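Local atomic coordinates of periplasmic binding protein/LacI transcriptional regulator (Burkholderia multivorans, PDB entry 4YLE), a protein that probably serves as the substrate-binding protein of an ABC transporter, capturing a simple sugar in the periplasm for import. Residues P33-V38 with A95-P100; L227-D232 with V251-Y256. All blocks are in the same frame, centred on the assembly; numbering follows the deposited sequence.

Contact 1: residues P33-V38 with A95-P100; sequences PKVALV and AIVLAP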
loop_
_atom_site.group_PDB
_atom_site.type_symbol
_atom_site.label_atom_id
_atom_site.label_comp_id
_atom_site.label_asym_id
_atom_site.label_seq_id
_atom_site.Cartn_x
_atom_site.Cartn_y
_atom_site.Cartn_z
ATOM N N PRO A 33 -5.554 -4.005 -26.856
ATOM C CA PRO A 33 -4.987 -4.836 -25.790
ATOM C C PRO A 33 -5.959 -4.980 -24.628
ATOM O O PRO A 33 -6.706 -4.028 -24.320
ATOM C CB PRO A 33 -3.737 -4.062 -25.342
ATOM C CG PRO A 33 -3.569 -2.936 -26.300
ATOM C CD PRO A 33 -4.885 -2.701 -26.947
ATOM N N LYS A 34 -5.916 -6.133 -23.966
ATOM C CA LYS A 34 -6.715 -6.369 -22.766
ATOM C C LYS A 34 -5.774 -6.379 -21.558
ATOM O O LYS A 34 -4.819 -7.146 -21.508
ATOM C CB LYS A 34 -7.492 -7.680 -22.867
ATOM C CG LYS A 34 -8.662 -7.808 -21.882
ATOM C CD LYS A 34 -9.778 -8.743 -22.406
ATOM C CE LYS A 34 -9.718 -10.160 -21.811
ATOM N NZ LYS A 34 -11.072 -10.796 -21.692
ATOM N N VAL A 35 -6.050 -5.498 -20.606
ATOM C CA VAL A 35 -5.181 -5.313 -19.436
ATOM C C VAL A 35 -5.922 -5.727 -18.179
ATOM O O VAL A 35 -7.055 -5.307 -17.965
ATOM C CB VAL A 35 -4.735 -3.837 -19.281
ATOM C CG1 VAL A 35 -3.817 -3.671 -18.093
ATOM C CG2 VAL A 35 -4.027 -3.347 -20.550
ATOM N N ALA A 36 -5.257 -6.517 -17.335
ATOM C CA ALA A 36 -5.802 -6.935 -16.051
ATOM C C ALA A 36 -5.152 -6.129 -14.951
ATOM O O ALA A 36 -3.924 -6.040 -14.908
ATOM C CB ALA A 36 -5.561 -8.425 -15.813
ATOM N N LEU A 37 -5.982 -5.559 -14.077
ATOM C CA LEU A 37 -5.517 -4.838 -12.851
ATOM C C LEU A 37 -5.861 -5.697 -11.665
ATOM O O LEU A 37 -7.040 -5.903 -11.380
ATOM C CB LEU A 37 -6.185 -3.476 -12.710
ATOM C CG LEU A 37 -5.828 -2.694 -11.435
ATOM C CD1 LEU A 37 -4.357 -2.349 -11.382
ATOM C CD2 LEU A 37 -6.641 -1.421 -11.365
ATOM N N VAL A 38 -4.832 -6.196 -10.974
ATOM C CA VAL A 38 -5.018 -7.149 -9.875
ATOM C C VAL A 38 -4.597 -6.487 -8.576
ATOM O O VAL A 38 -3.441 -6.158 -8.401
ATOM C CB VAL A 38 -4.215 -8.428 -10.140
ATOM C CG1 VAL A 38 -4.259 -9.404 -8.927
ATOM C CG2 VAL A 38 -4.752 -9.105 -11.405
ATOM N N ALA A 95 -1.579 -7.779 -20.776
ATOM C CA ALA A 95 -0.767 -7.231 -19.720
ATOM C C ALA A 95 -1.465 -7.431 -18.395
ATOM O O ALA A 95 -2.689 -7.516 -18.344
ATOM C CB ALA A 95 -0.498 -5.745 -19.965
ATOM N N ILE A 96 -0.662 -7.504 -17.335
ATOM C CA ILE A 96 -1.152 -7.590 -15.964
ATOM C C ILE A 96 -0.459 -6.537 -15.131
ATOM O O ILE A 96 0.767 -6.451 -15.126
ATOM C CB ILE A 96 -0.880 -8.966 -15.330
ATOM C CG1 ILE A 96 -1.696 -10.045 -16.018
ATOM C CG2 ILE A 96 -1.231 -8.928 -13.836
ATOM C CD1 ILE A 96 -1.293 -11.452 -15.618
ATOM N N VAL A 97 -1.258 -5.730 -14.445
ATOM C CA VAL A 97 -0.779 -4.696 -13.560
ATOM C C VAL A 97 -1.121 -5.176 -12.157
ATOM O O VAL A 97 -2.298 -5.284 -11.827
ATOM C CB VAL A 97 -1.445 -3.348 -13.843
ATOM C CG1 VAL A 97 -0.934 -2.303 -12.895
ATOM C CG2 VAL A 97 -1.179 -2.915 -15.317
ATOM N N LEU A 98 -0.098 -5.506 -11.369
ATOM C CA LEU A 98 -0.303 -6.239 -10.140
ATOM C C LEU A 98 0.170 -5.433 -8.929
ATOM O O LEU A 98 1.304 -4.943 -8.926
ATOM C CB LEU A 98 0.455 -7.567 -10.197
ATOM C CG LEU A 98 0.495 -8.396 -8.909
ATOM C CD1 LEU A 98 -0.884 -8.914 -8.555
ATOM C CD2 LEU A 98 1.511 -9.535 -9.071
ATOM N N ALA A 99 -0.714 -5.303 -7.924
ATOM C CA ALA A 99 -0.368 -4.811 -6.564
ATOM C C ALA A 99 -0.292 -6.016 -5.624
ATOM O O ALA A 99 -1.316 -6.459 -5.114
ATOM C CB ALA A 99 -1.409 -3.811 -6.048
ATOM N N PRO A 100 0.917 -6.579 -5.424
ATOM C CA PRO A 100 0.972 -7.926 -4.831
ATOM C C PRO A 100 0.728 -7.956 -3.327
ATOM O O PRO A 100 1.194 -7.067 -2.601
ATOM C CB PRO A 100 2.392 -8.392 -5.177
ATOM C CG PRO A 100 3.173 -7.170 -5.382
ATOM C CD PRO A 100 2.234 -6.134 -5.920
#

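Contact 2: residues L227-D232 with V251-Y256; sequences LLCGND and VYVVGY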
loop_
_atom_site.group_PDB
_atom_site.type_symbol
_atom_site.label_atom_id
_atom_site.label_comp_id
_atom_site.label_asym_id
_atom_site.label_seq_id
_atom_site.Cartn_x
_atom_site.Cartn_y
_atom_site.Cartn_z
ATOM N N LEU A 227 0.596 6.597 18.242
ATOM C CA LEU A 227 0.550 5.373 17.469
ATOM C C LEU A 227 0.741 5.727 16.009
ATOM O O LEU A 227 -0.051 6.479 15.459
ATOM C CB LEU A 227 -0.786 4.680 17.653
ATOM C CG LEU A 227 -0.997 4.120 19.064
ATOM C CD1 LEU A 227 -2.485 4.014 19.448
ATOM C CD2 LEU A 227 -0.299 2.780 19.218
ATOM N N LEU A 228 1.794 5.179 15.401
ATOM C CA LEU A 228 2.117 5.478 14.018
ATOM C C LEU A 228 1.703 4.264 13.191
ATOM O O LEU A 228 2.287 3.182 13.351
ATOM C CB LEU A 228 3.607 5.760 13.842
ATOM C CG LEU A 228 4.224 6.954 14.579
ATOM C CD1 LEU A 228 4.322 6.723 16.074
ATOM C CD2 LEU A 228 5.595 7.254 13.991
ATOM N N CYS A 229 0.712 4.434 12.319
ATOM C CA CYS A 229 0.070 3.319 11.641
ATOM C C CYS A 229 0.395 3.301 10.176
ATOM O O CYS A 229 0.311 4.332 9.513
ATOM C CB CYS A 229 -1.444 3.371 11.818
ATOM S SG CYS A 229 -1.935 3.369 13.541
ATOM N N GLY A 230 0.729 2.110 9.689
ATOM C CA GLY A 230 1.138 1.909 8.320
ATOM C C GLY A 230 0.063 2.150 7.257
ATOM O O GLY A 230 0.374 2.326 6.084
ATOM N N ASN A 231 -1.203 2.154 7.640
ATOM C CA ASN A 231 -2.257 2.593 6.706
ATOM C C ASN A 231 -3.431 3.169 7.486
ATOM O O ASN A 231 -3.467 3.076 8.710
ATOM C CB ASN A 231 -2.651 1.451 5.745
ATOM C CG ASN A 231 -3.530 0.415 6.368
ATOM O OD1 ASN A 231 -3.638 0.336 7.585
ATOM N ND2 ASN A 231 -4.179 -0.399 5.527
ATOM N N ASP A 232 -4.332 3.827 6.778
ATOM C CA ASP A 232 -5.454 4.487 7.401
ATOM C C ASP A 232 -6.410 3.492 8.058
ATOM O O ASP A 232 -7.008 3.795 9.095
ATOM C CB ASP A 232 -6.211 5.333 6.399
ATOM C CG ASP A 232 -5.521 6.689 6.103
ATOM O OD1 ASP A 232 -4.514 7.044 6.750
ATOM O OD2 ASP A 232 -6.015 7.385 5.179
ATOM N N VAL A 251 -3.292 10.821 23.014
ATOM C CA VAL A 251 -2.445 9.921 22.237
ATOM C C VAL A 251 -2.698 10.249 20.782
ATOM O O VAL A 251 -3.845 10.207 20.330
ATOM C CB VAL A 251 -2.756 8.435 22.519
ATOM C CG1 VAL A 251 -1.946 7.502 21.584
ATOM C CG2 VAL A 251 -2.468 8.113 23.973
ATOM N N TYR A 252 -1.651 10.665 20.085
ATOM C CA TYR A 252 -1.759 10.991 18.679
ATOM C C TYR A 252 -1.828 9.732 17.834
ATOM O O TYR A 252 -1.207 8.713 18.162
ATOM C CB TYR A 252 -0.575 11.839 18.229
ATOM C CG TYR A 252 -0.612 13.271 18.725
ATOM C CD1 TYR A 252 -1.562 14.151 18.242
ATOM C CD2 TYR A 252 0.319 13.740 19.636
ATOM C CE1 TYR A 252 -1.599 15.471 18.654
ATOM C CE2 TYR A 252 0.282 15.061 20.070
ATOM C CZ TYR A 252 -0.681 15.920 19.569
ATOM O OH TYR A 252 -0.734 17.237 19.992
ATOM N N VAL A 253 -2.575 9.824 16.739
ATOM C CA VAL A 253 -2.602 8.773 15.721
ATOM C C VAL A 253 -2.270 9.350 14.340
ATOM O O VAL A 253 -2.841 10.371 13.940
ATOM C CB VAL A 253 -3.983 8.086 15.648
ATOM C CG1 VAL A 253 -4.031 7.065 14.540
ATOM C CG2 VAL A 253 -4.346 7.461 16.965
ATOM N N VAL A 254 -1.336 8.711 13.636
ATOM C CA VAL A 254 -1.101 9.018 12.232
ATOM C C VAL A 254 -1.303 7.772 11.402
ATOM O O VAL A 254 -1.119 6.668 11.881
ATOM C CB VAL A 254 0.286 9.612 11.981
ATOM C CG1 VAL A 254 0.413 10.983 12.705
ATOM C CG2 VAL A 254 1.386 8.626 12.393
ATOM N N GLY A 255 -1.650 7.977 10.129
ATOM C CA GLY A 255 -1.866 6.890 9.200
ATOM C C GLY A 255 -1.202 7.162 7.875
ATOM O O GLY A 255 -0.198 7.875 7.802
ATOM N N TYR A 256 -1.771 6.560 6.843
ATOM C CA TYR A 256 -1.205 6.588 5.498
ATOM C C TYR A 256 -2.295 6.100 4.553
ATOM O O TYR A 256 -2.826 5.017 4.775
ATOM C CB TYR A 256 0.011 5.665 5.437
ATOM C CG TYR A 256 1.038 5.917 4.361
ATOM C CD1 TYR A 256 2.151 6.670 4.640
ATOM C CD2 TYR A 256 0.933 5.322 3.112
ATOM C CE1 TYR A 256 3.132 6.865 3.702
ATOM C CE2 TYR A 256 1.951 5.518 2.162
ATOM C CZ TYR A 256 3.020 6.306 2.495
ATOM O OH TYR A 256 3.995 6.471 1.545
#

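Contact 1: residues P33-V38 with A95-P100
V38 and L98 meet because V38 carries CG1 anti to its own nitrogen (chi1 174°) while L98, extended in the same sense at chi1 (173°), turns its CD1 branch back across the strand gap. V38 CG1 and L98 CD1 then stand 3.4 Å apart, tighter than usual for two methyl carbons. On the other face of the sheet the roles swap: L37 reaches over with CD1, which lies 3.7 Å from V97 CG1, and V97 CG2 meets V35 CG1 at 3.9 Å. Valine suits V35, V38 and V97 because its beta-branch favours the extended backbone and sets two methyls against the neighbouring strand.

The backbone beneath is a parallel pair in register from V35 with A95 to V38 with L98. A36 and V38 alone supply its central links from the first strand: A36 N to A95 O, V97 N to A36 O at 2.7 Å, V38 N to V97 O, and A99 N to V38 O, all nearly straight. A95 N to K34 O, at 3.4 Å, is a weak bond where the ladder begins. V35 and L37 turn their polar backbone groups to strand 66-72 instead, which makes 34-39 an interior strand.

Helix 279-295 packs on the V35 and L37 face, and helix 78-90 on the A36 and V38 face. Small A36 suits close packing there against M88. Past the strand, A99 O accepts from Q81 NE2. At the centre, aliphatic side chains on both faces and backbone groups paired within the sheet give the chemistry of the buried core of a three-layer alpha/beta/alpha sandwich.

Contact 2: residues L227-D232 with V251-Y256
D232 and Y256 engage each other twice where the strands have run out. Y256 N gives a weak, bent hydrogen bond to D232 OD1 (2.8 Å), and D232 N gives another to Y256 O (2.8 Å, N-H...O angle 125°). G255, without a side chain, lets the carboxylate lie close to the backbone, with D232 OD1 3.5 Å from G255 C. Beside them, Y256 CB rests 3.4 Å from G230 O.

Behind this junction runs a short parallel ladder: L227 N to Y252 O, V254 N to L227 O, and C229 N to V254 O. V254 points the same way as L228, its chi1 (-64°) setting CG2 between backbone N and carbonyl carbon, 3.6 Å from L228 CA. The L227 side chain lies across V251, just ahead of the strand. Aliphatic L227, L228, V253 and V254 fill the sheet faces.

Farther out, T274 OG1 bonds to D232 OD1 and I259 N to D232 OD2, fixing the carboxylate's rotation. N231 is the N-cap of the following helix: OD1 accepts from M234 N, whereas ND2 bonds to W205 O and to the unidentified ligand.

Strand 226-229, helix 232-244 and strand 252-254 form a beta-alpha-beta unit. The helix covers L227, C229 and V253; helix 146-160 packs on the opposite face against L228 and V254, joined at L228 by helix 177-193, while strand 166-171 borders strand 226-229 along its other edge.

Contacts 1 and 2 belong to different sheets on opposite sides of the chain's centre, their own centres 30 Å apart and their nearest atoms about 12 Å apart without touching. Both pair parallel strands whose carboxyl ends lead into loops that face the ligand, the arrangement expected of the two lobes of a periplasmic binding protein. Their parts at the site differ: in contact 2 the side chain of N231 comes within about 3 Å of the bound unknown ligand and hydrogen-bonds to it, whereas in contact 1 the side chain of A99 stays about 7 Å away. The bound molecule is unidentified, so its position marks the cleft without establishing the natural substrate.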